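PDB 7CPX: lovastatin nonaketide synthase, polyketide synthase component from Aspergillus terreus, which builds the nonaketide skeleton of the lovastatin precursor dihydromonacolin L by iterative condensation of malonyl units, with methylation and ketoreduction, working together with the partner protein LovC. Local coordinates for residues L1417-L1429 with T1602-S1616. The protein carries 2 engineered substitutions. Numbering follows the deposited sequence.
Sequences LSFGPALHYAREL and TTDRDANLFPTSVFS
Phe1419 and Thr1612 meet where helix 1420-1436 of the methyltransferase packs on the mixed sheet of its Rossmann-like fold, over the loop joining strands 1600-1602 and 1614-1618. The evidence for a CH-pi contact is direct: Thr1612 CG2 sits over the ring centre, 12° off the normal. Phe1419 CG is anti to the backbone N (chi1 -161°), which carries the ring from a CB pointing away from the loop back to this methyl; Phe1412 and Tyr1413 meet the same ring.

Near the start of the helix, Leu1609 splits its two branches. CD2 lies 3.7 Å from Pro1421 CB, while CD1, whose exact place is less certain, comes to the edge of the Tyr1425 ring. The threonines beside that tyrosine approach it obliquely, Thr1602 CG2 lying 3.5 Å from Tyr1425 CB and Thr1603 CG2 reaching the phenol end of the ring. Tyr1425 OH is hydrogen-bonded to Asn1289 O, outside the two segments.

Helix 1420-1429 and strand 1614-1616 run nearly parallel, their axes 19° apart and 8.8 Å at closest approach, a spacing filled by small and branched side chains. Val1614 CG2 faces Ala1426 CB at 4.0 Å, and Leu1547 of the adjacent strand 1542-1547 touches both residues. No hydrogen bond links the two segments, so van der Waals packing, largely of methyl and methylene groups, holds them together. At the far end of the interface both methyls of Leu1429 close on one carbon, CD2 3.4 Å and CD1 3.5 Å from Ser1616 CB.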
loop_
_atom_site.group_PDB
_atom_site.type_symbol
_atom_site.label_atom_id
_atom_site.label_comp_id
_atom_site.label_asym_id
_atom_site.label_seq_id
_atom_site.Cartn_x
_atom_site.Cartn_y
_atom_site.Cartn_z
ATOM N N LEU A 1417 -36.484 -62.714 8.620
ATOM C CA LEU A 1417 -35.588 -63.742 9.129
ATOM C C LEU A 1417 -35.881 -65.119 8.546
ATOM O O LEU A 1417 -35.332 -66.114 9.031
ATOM C CB LEU A 1417 -35.654 -63.790 10.658
ATOM C CG LEU A 1417 -35.235 -62.501 11.373
ATOM C CD1 LEU A 1417 -35.056 -62.752 12.860
ATOM C CD2 LEU A 1417 -33.962 -61.911 10.772
ATOM N N SER A 1418 -36.744 -65.194 7.535
ATOM C CA SER A 1418 -36.891 -66.374 6.695
ATOM C C SER A 1418 -36.263 -66.159 5.325
ATOM O O SER A 1418 -35.579 -67.045 4.803
ATOM C CB SER A 1418 -38.374 -66.733 6.542
ATOM O OG SER A 1418 -39.094 -65.668 5.945
ATOM N N PHE A 1419 -36.487 -64.984 4.734
ATOM C CA PHE A 1419 -35.812 -64.624 3.493
ATOM C C PHE A 1419 -34.370 -64.205 3.756
ATOM O O PHE A 1419 -33.475 -64.498 2.956
ATOM C CB PHE A 1419 -36.580 -63.496 2.801
ATOM C CG PHE A 1419 -36.272 -63.348 1.338
ATOM C CD1 PHE A 1419 -35.018 -62.944 0.911
ATOM C CD2 PHE A 1419 -37.248 -63.594 0.387
ATOM C CE1 PHE A 1419 -34.740 -62.802 -0.435
ATOM C CE2 PHE A 1419 -36.977 -63.452 -0.961
ATOM C CZ PHE A 1419 -35.720 -63.056 -1.372
ATOM N N GLY A 1420 -34.130 -63.521 4.873
ATOM C CA GLY A 1420 -32.844 -62.929 5.160
ATOM C C GLY A 1420 -31.711 -63.924 5.331
ATOM O O GLY A 1420 -30.624 -63.750 4.769
ATOM N N PRO A 1421 -31.929 -64.980 6.119
ATOM C CA PRO A 1421 -30.844 -65.952 6.330
ATOM C C PRO A 1421 -30.378 -66.607 5.047
ATOM O O PRO A 1421 -29.195 -66.945 4.925
ATOM C CB PRO A 1421 -31.463 -66.971 7.297
ATOM C CG PRO A 1421 -32.619 -66.279 7.918
ATOM C CD PRO A 1421 -33.135 -65.328 6.889
ATOM N N ALA A 1422 -31.276 -66.797 4.080
ATOM C CA ALA A 1422 -30.849 -67.302 2.782
ATOM C C ALA A 1422 -29.895 -66.325 2.111
ATOM O O ALA A 1422 -28.916 -66.736 1.481
ATOM C CB ALA A 1422 -32.064 -67.562 1.894
ATOM N N LEU A 1423 -30.159 -65.025 2.241
ATOM C CA LEU A 1423 -29.252 -64.032 1.676
ATOM C C LEU A 1423 -27.926 -63.999 2.427
ATOM O O LEU A 1423 -26.873 -63.773 1.818
ATOM C CB LEU A 1423 -29.918 -62.657 1.689
ATOM C CG LEU A 1423 -29.573 -61.715 0.534
ATOM C CD1 LEU A 1423 -29.935 -62.339 -0.803
ATOM C CD2 LEU A 1423 -30.291 -60.387 0.705
ATOM N N HIS A 1424 -27.951 -64.219 3.743
ATOM C CA HIS A 1424 -26.703 -64.345 4.490
ATOM C C HIS A 1424 -25.891 -65.536 3.996
ATOM O O HIS A 1424 -24.669 -65.441 3.817
ATOM C CB HIS A 1424 -26.995 -64.488 5.984
ATOM C CG HIS A 1424 -27.545 -63.249 6.618
ATOM N ND1 HIS A 1424 -26.759 -62.163 6.932
ATOM C CD2 HIS A 1424 -28.802 -62.929 7.007
ATOM C CE1 HIS A 1424 -27.508 -61.224 7.482
ATOM N NE2 HIS A 1424 -28.752 -61.664 7.539
ATOM N N TYR A 1425 -26.555 -66.672 3.776
ATOM C CA TYR A 1425 -25.870 -67.833 3.219
ATOM C C TYR A 1425 -25.346 -67.543 1.822
ATOM O O TYR A 1425 -24.280 -68.038 1.444
ATOM C CB TYR A 1425 -26.811 -69.038 3.188
ATOM C CG TYR A 1425 -27.097 -69.650 4.542
ATOM C CD1 TYR A 1425 -26.113 -69.726 5.516
ATOM C CD2 TYR A 1425 -28.353 -70.156 4.843
ATOM C CE1 TYR A 1425 -26.369 -70.286 6.745
ATOM C CE2 TYR A 1425 -28.619 -70.717 6.075
ATOM C CZ TYR A 1425 -27.622 -70.779 7.023
ATOM O OH TYR A 1425 -27.875 -71.337 8.256
ATOM N N ALA A 1426 -26.085 -66.759 1.038
ATOM C CA ALA A 1426 -25.597 -66.361 -0.276
ATOM C C ALA A 1426 -24.325 -65.536 -0.155
ATOM O O ALA A 1426 -23.378 -65.726 -0.925
ATOM C CB ALA A 1426 -26.673 -65.576 -1.024
ATOM N N ARG A 1427 -24.289 -64.608 0.803
ATOM C CA ARG A 1427 -23.066 -63.843 1.021
ATOM C C ARG A 1427 -21.919 -64.762 1.415
ATOM O O ARG A 1427 -20.794 -64.599 0.936
ATOM C CB ARG A 1427 -23.263 -62.775 2.095
ATOM C CG ARG A 1427 -22.032 -61.882 2.261
ATOM C CD ARG A 1427 -21.994 -61.142 3.587
ATOM N NE ARG A 1427 -23.239 -60.447 3.895
ATOM C CZ ARG A 1427 -24.134 -60.854 4.785
ATOM N NH1 ARG A 1427 -23.971 -61.973 5.474
ATOM N NH2 ARG A 1427 -25.219 -60.115 4.996
ATOM N N GLU A 1428 -22.182 -65.724 2.299
ATOM C CA GLU A 1428 -21.130 -66.647 2.715
ATOM C C GLU A 1428 -20.599 -67.438 1.524
ATOM O O GLU A 1428 -19.383 -67.591 1.349
ATOM C CB GLU A 1428 -21.661 -67.594 3.792
ATOM C CG GLU A 1428 -22.039 -66.911 5.094
ATOM C CD GLU A 1428 -20.833 -66.416 5.866
ATOM O OE1 GLU A 1428 -19.695 -66.630 5.399
ATOM O OE2 GLU A 1428 -21.022 -65.811 6.943
ATOM N N LEU A 1429 -21.506 -67.945 0.690
ATOM C CA LEU A 1429 -21.108 -68.736 -0.468
ATOM C C LEU A 1429 -20.305 -67.895 -1.453
ATOM O O LEU A 1429 -19.274 -68.338 -1.971
ATOM C CB LEU A 1429 -22.349 -69.317 -1.143
ATOM C CG LEU A 1429 -22.141 -70.103 -2.437
ATOM C CD1 LEU A 1429 -21.328 -71.356 -2.175
ATOM C CD2 LEU A 1429 -23.485 -70.448 -3.056
ATOM N N THR A 1602 -28.012 -74.702 0.992
ATOM C CA THR A 1602 -28.230 -74.062 2.279
ATOM C C THR A 1602 -29.013 -74.992 3.194
ATOM O O THR A 1602 -29.897 -75.731 2.751
ATOM C CB THR A 1602 -28.982 -72.743 2.113
ATOM O OG1 THR A 1602 -30.206 -72.971 1.405
ATOM C CG2 THR A 1602 -28.135 -71.744 1.350
ATOM N N THR A 1603 -28.676 -74.952 4.480
ATOM C CA THR A 1603 -29.367 -75.787 5.453
ATOM C C THR A 1603 -30.862 -75.502 5.408
ATOM O O THR A 1603 -31.299 -74.377 5.664
ATOM C CB THR A 1603 -28.810 -75.540 6.856
ATOM O OG1 THR A 1603 -29.463 -76.408 7.791
ATOM C CG2 THR A 1603 -29.017 -74.091 7.286
ATOM N N ASP A 1604 -31.641 -76.521 5.061
ATOM C CA ASP A 1604 -33.091 -76.422 4.946
ATOM C C ASP A 1604 -33.754 -77.556 5.709
ATOM O O ASP A 1604 -34.729 -78.158 5.251
ATOM C CB ASP A 1604 -33.521 -76.431 3.481
ATOM C CG ASP A 1604 -32.998 -77.639 2.728
ATOM O OD1 ASP A 1604 -32.274 -78.454 3.338
ATOM O OD2 ASP A 1604 -33.309 -77.772 1.526
ATOM N N ARG A 1605 -33.224 -77.864 6.893
ATOM C CA ARG A 1605 -33.693 -79.032 7.629
ATOM C C ARG A 1605 -35.137 -78.879 8.090
ATOM O O ARG A 1605 -35.896 -79.854 8.061
ATOM C CB ARG A 1605 -32.775 -79.309 8.824
ATOM C CG ARG A 1605 -32.927 -78.366 10.017
ATOM C CD ARG A 1605 -32.484 -76.946 9.703
ATOM N NE ARG A 1605 -32.395 -76.132 10.910
ATOM C CZ ARG A 1605 -31.355 -76.121 11.731
ATOM N NH1 ARG A 1605 -30.285 -76.866 11.505
ATOM N NH2 ARG A 1605 -31.388 -75.344 12.810
ATOM N N ASP A 1606 -35.542 -77.680 8.512
ATOM C CA ASP A 1606 -36.845 -77.497 9.142
ATOM C C ASP A 1606 -37.802 -76.657 8.305
ATOM O O ASP A 1606 -38.863 -77.150 7.912
ATOM C CB ASP A 1606 -36.653 -76.855 10.523
ATOM C CG ASP A 1606 -37.957 -76.694 11.283
ATOM O OD1 ASP A 1606 -38.985 -77.240 10.830
ATOM O OD2 ASP A 1606 -37.954 -76.017 12.332
ATOM N N ALA A 1607 -37.451 -75.408 7.999
ATOM C CA ALA A 1607 -38.393 -74.513 7.338
ATOM C C ALA A 1607 -37.811 -73.122 7.121
ATOM O O ALA A 1607 -36.687 -72.835 7.544
ATOM C CB ALA A 1607 -39.683 -74.397 8.155
ATOM N N ASN A 1608 -38.576 -72.258 6.455
ATOM C CA ASN A 1608 -38.357 -70.820 6.347
ATOM C C ASN A 1608 -37.219 -70.469 5.396
ATOM O O ASN A 1608 -36.998 -69.279 5.142
ATOM C CB ASN A 1608 -38.073 -70.176 7.713
ATOM C CG ASN A 1608 -39.084 -70.584 8.767
ATOM O OD1 ASN A 1608 -39.886 -71.492 8.553
ATOM N ND2 ASN A 1608 -39.051 -69.915 9.912
ATOM N N LEU A 1609 -36.495 -71.449 4.863
ATOM C CA LEU A 1609 -35.444 -71.201 3.888
ATOM C C LEU A 1609 -35.739 -71.850 2.546
ATOM O O LEU A 1609 -34.904 -71.769 1.637
ATOM C CB LEU A 1609 -34.097 -71.704 4.424
ATOM C CG LEU A 1609 -33.704 -71.132 5.788
ATOM C CD1 LEU A 1609 -32.498 -71.862 6.353
ATOM C CD2 LEU A 1609 -33.425 -69.640 5.695
ATOM N N PHE A 1610 -36.897 -72.485 2.396
ATOM C CA PHE A 1610 -37.284 -73.131 1.152
ATOM C C PHE A 1610 -37.572 -72.114 0.046
ATOM O O PHE A 1610 -37.308 -72.410 -1.126
ATOM C CB PHE A 1610 -38.496 -74.043 1.389
ATOM C CG PHE A 1610 -39.788 -73.308 1.608
ATOM C CD1 PHE A 1610 -40.576 -72.920 0.533
ATOM C CD2 PHE A 1610 -40.226 -73.017 2.890
ATOM C CE1 PHE A 1610 -41.766 -72.247 0.735
ATOM C CE2 PHE A 1610 -41.414 -72.341 3.096
ATOM C CZ PHE A 1610 -42.184 -71.957 2.016
ATOM N N PRO A 1611 -38.101 -70.918 0.342
ATOM C CA PRO A 1611 -38.348 -69.958 -0.746
ATOM C C PRO A 1611 -37.085 -69.313 -1.284
ATOM O O PRO A 1611 -37.136 -68.696 -2.355
ATOM C CB PRO A 1611 -39.264 -68.906 -0.099
ATOM C CG PRO A 1611 -39.554 -69.395 1.288
ATOM C CD PRO A 1611 -38.441 -70.312 1.641
ATOM N N THR A 1612 -35.963 -69.429 -0.575
ATOM C CA THR A 1612 -34.737 -68.753 -0.970
ATOM C C THR A 1612 -33.486 -69.602 -0.796
ATOM O O THR A 1612 -32.382 -69.063 -0.922
ATOM C CB THR A 1612 -34.571 -67.452 -0.169
ATOM O OG1 THR A 1612 -34.833 -67.707 1.216
ATOM C CG2 THR A 1612 -35.526 -66.388 -0.672
ATOM N N SER A 1613 -33.615 -70.897 -0.514
ATOM C CA SER A 1613 -32.448 -71.747 -0.314
ATOM C C SER A 1613 -31.479 -71.602 -1.477
ATOM O O SER A 1613 -31.865 -71.704 -2.643
ATOM C CB SER A 1613 -32.884 -73.206 -0.165
ATOM O OG SER A 1613 -33.662 -73.387 1.006
ATOM N N VAL A 1614 -30.218 -71.365 -1.149
ATOM C CA VAL A 1614 -29.204 -71.034 -2.142
ATOM C C VAL A 1614 -28.459 -72.295 -2.548
ATOM O O VAL A 1614 -28.274 -73.225 -1.756
ATOM C CB VAL A 1614 -28.235 -69.964 -1.602
ATOM C CG1 VAL A 1614 -27.403 -69.388 -2.735
ATOM C CG2 VAL A 1614 -29.004 -68.874 -0.876
ATOM N N PHE A 1615 -28.023 -72.318 -3.805
ATOM C CA PHE A 1615 -27.282 -73.443 -4.353
ATOM C C PHE A 1615 -26.082 -72.928 -5.130
ATOM O O PHE A 1615 -26.129 -71.849 -5.729
ATOM C CB PHE A 1615 -28.160 -74.306 -5.269
ATOM C CG PHE A 1615 -29.499 -74.646 -4.682
ATOM C CD1 PHE A 1615 -29.608 -75.579 -3.665
ATOM C CD2 PHE A 1615 -30.650 -74.035 -5.151
ATOM C CE1 PHE A 1615 -30.841 -75.894 -3.124
ATOM C CE2 PHE A 1615 -31.884 -74.347 -4.615
ATOM C CZ PHE A 1615 -31.980 -75.277 -3.600
ATOM N N SER A 1616 -25.006 -73.712 -5.118
ATOM C CA SER A 1616 -23.789 -73.397 -5.853
ATOM C C SER A 1616 -23.476 -74.536 -6.807
ATOM O O SER A 1616 -23.580 -75.710 -6.440
ATOM C CB SER A 1616 -22.603 -73.178 -4.912
ATOM O OG SER A 1616 -21.884 -74.383 -4.715
#